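Side-chain contact in uncharacterized protein (PDB 3K4I), which is of unknown function but belongs to the RraA-like family of aldolase-related proteins and assembles from three copies of its chain: residues C[86-91]-C[169-174]. Residues are numbered along the deposited sequence; the frame is centred on the assembly and turned at random.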
loop_
_atom_site.group_PDB
_atom_site.type_symbol
_atom_site.label_atom_id
_atom_site.label_comp_id
_atom_site.label_asym_id
_atom_site.label_seq_id
_atom_site.Cartn_x
_atom_site.Cartn_y
_atom_site.Cartn_z
ATOM N N VAL C 86 -13.024 19.244 -2.605
ATOM C CA VAL C 86 -12.480 17.883 -2.589
ATOM C C VAL C 86 -13.656 16.969 -2.972
ATOM O O VAL C 86 -14.663 17.012 -2.321
ATOM C CB VAL C 86 -11.973 17.527 -1.178
ATOM C CG1 VAL C 86 -11.651 16.050 -1.040
ATOM C CG2 VAL C 86 -10.732 18.388 -0.815
ATOM N N ILE C 87 -13.506 16.158 -4.023
ATOM C CA ILE C 87 -14.579 15.310 -4.515
ATOM C C ILE C 87 -14.570 14.072 -3.626
ATOM O O ILE C 87 -13.507 13.517 -3.382
ATOM C CB ILE C 87 -14.335 14.924 -5.998
ATOM C CG1 ILE C 87 -14.565 16.139 -6.912
ATOM C CG2 ILE C 87 -15.263 13.706 -6.392
ATOM C CD1 ILE C 87 -14.131 15.978 -8.423
ATOM N N VAL C 88 -15.741 13.679 -3.122
ATOM C CA VAL C 88 -15.832 12.502 -2.249
ATOM C C VAL C 88 -16.815 11.604 -2.938
ATOM O O VAL C 88 -17.982 11.960 -3.044
ATOM C CB VAL C 88 -16.308 12.832 -0.827
ATOM C CG1 VAL C 88 -16.402 11.534 0.032
ATOM C CG2 VAL C 88 -15.365 13.846 -0.175
ATOM N N SER C 89 -16.324 10.454 -3.420
ATOM C CA SER C 89 -17.084 9.575 -4.293
ATOM C C SER C 89 -17.335 8.274 -3.603
ATOM O O SER C 89 -16.394 7.656 -3.075
ATOM C CB SER C 89 -16.329 9.310 -5.599
ATOM O OG SER C 89 -16.344 10.464 -6.414
ATOM N N SER C 90 -18.581 7.854 -3.619
ATOM C CA SER C 90 -18.950 6.592 -2.942
ATOM C C SER C 90 -19.530 5.592 -3.924
ATOM O O SER C 90 -20.538 5.853 -4.573
ATOM C CB SER C 90 -19.852 6.868 -1.726
ATOM O OG SER C 90 -20.076 5.667 -0.987
ATOM N N ASN C 91 -18.869 4.436 -4.003
ATOM C CA ASN C 91 -19.235 3.384 -4.944
ATOM C C ASN C 91 -19.310 2.039 -4.210
ATOM O O ASN C 91 -18.827 0.984 -4.710
ATOM C CB ASN C 91 -18.236 3.350 -6.108
ATOM C CG ASN C 91 -18.646 2.385 -7.213
ATOM O OD1 ASN C 91 -19.846 2.190 -7.477
ATOM N ND2 ASN C 91 -17.655 1.751 -7.846
ATOM N N ASP C 169 -18.994 19.881 3.738
ATOM C CA ASP C 169 -18.148 19.497 4.883
ATOM C C ASP C 169 -16.654 19.773 4.593
ATOM O O ASP C 169 -16.208 19.796 3.447
ATOM C CB ASP C 169 -18.363 18.029 5.265
ATOM C CG ASP C 169 -19.651 17.797 6.076
ATOM O OD1 ASP C 169 -20.324 18.744 6.537
ATOM O OD2 ASP C 169 -19.967 16.603 6.304
ATOM N N LEU C 170 -15.889 19.977 5.643
ATOM C CA LEU C 170 -14.473 20.216 5.478
ATOM C C LEU C 170 -13.705 18.886 5.396
ATOM O O LEU C 170 -13.740 18.096 6.341
ATOM C CB LEU C 170 -13.994 21.074 6.650
ATOM C CG LEU C 170 -12.474 21.240 6.779
ATOM C CD1 LEU C 170 -11.917 21.996 5.583
ATOM C CD2 LEU C 170 -12.160 21.956 8.097
HETATM N N MSE C 171 -12.972 18.673 4.302
HETATM C CA MSE C 171 -12.212 17.403 4.093
HETATM C C MSE C 171 -10.741 17.705 4.226
HETATM O O MSE C 171 -10.226 18.660 3.570
HETATM C CB MSE C 171 -12.429 16.852 2.675
HETATM C CG MSE C 171 -13.861 16.539 2.317
HETATM SE SE MSE C 171 -14.670 15.173 3.492
HETATM C CE MSE C 171 -13.438 13.671 3.209
ATOM N N VAL C 172 -10.048 16.925 5.053
ATOM C CA VAL C 172 -8.588 17.077 5.193
ATOM C C VAL C 172 -8.007 15.675 5.092
ATOM O O VAL C 172 -8.498 14.731 5.762
ATOM C CB VAL C 172 -8.158 17.746 6.495
ATOM C CG1 VAL C 172 -6.589 17.907 6.510
ATOM C CG2 VAL C 172 -8.851 19.134 6.655
ATOM N N CYS C 173 -7.052 15.528 4.173
ATOM C CA CYS C 173 -6.478 14.224 3.873
ATOM C C CYS C 173 -4.981 14.341 3.761
ATOM O O CYS C 173 -4.492 15.313 3.188
ATOM C CB CYS C 173 -7.010 13.711 2.528
ATOM S SG CYS C 173 -8.799 13.747 2.383
ATOM N N ASP C 174 -4.273 13.335 4.280
ATOM C CA ASP C 174 -2.818 13.244 4.154
ATOM C C ASP C 174 -2.357 11.789 4.178
ATOM O O ASP C 174 -3.162 10.869 3.924
ATOM C CB ASP C 174 -2.114 14.109 5.235
ATOM C CG ASP C 174 -2.454 13.696 6.679
ATOM O OD1 ASP C 174 -2.910 12.555 6.950
ATOM O OD2 ASP C 174 -2.243 14.533 7.578
#
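M171 of the segment 169-174 reaches V86 and V88 of the segment 86-91 where the two strands run roughly crosswise, with no backbone hydrogen bond between them and a nearest CA-CA approach, from V86 to M171, of 6.7 Å. The contact is therefore made by side chains alone. V86 and V88, two residues apart on one face of their strand, both send their CB toward M171, while I87 between them turns away. The selenomethionine spans the two valines: CB of M171 rests on V86, 3.9 Å from its CG1. CG of M171 lies between them, 4.0 Å from both CG1 of V86 and CG2 of V88. SE and CE of M171 go on to V88, coming to 4.0 and 3.9 Å from its CG2. The reach from one valine to the other follows from the folded chain of M171, bent at both chi2 (-60°) and chi3 (-58°), which curls the selenium and the terminal methyl along the valine strand. On V88 the branch that touches is CG2, which a chi1 of 179° leaves on the side of the backbone N, turned to M171. All three residues are buried, and every atom touching across the contact is carbon or selenium, so the join is apolar. A57 on strand 53-63 and V180 on strand 177-181 also pack on M171, and L158 and I160 on strand 158-160 cover V88. Strand 53-63 pairs in parallel with 85-90 and antiparallel with 170-174, so both belong to one mixed sheet. Two strands that share a neighbour yet run across one another and close on a common apolar core are consistent with a curled sheet, here near the centre of this RraA-like fold.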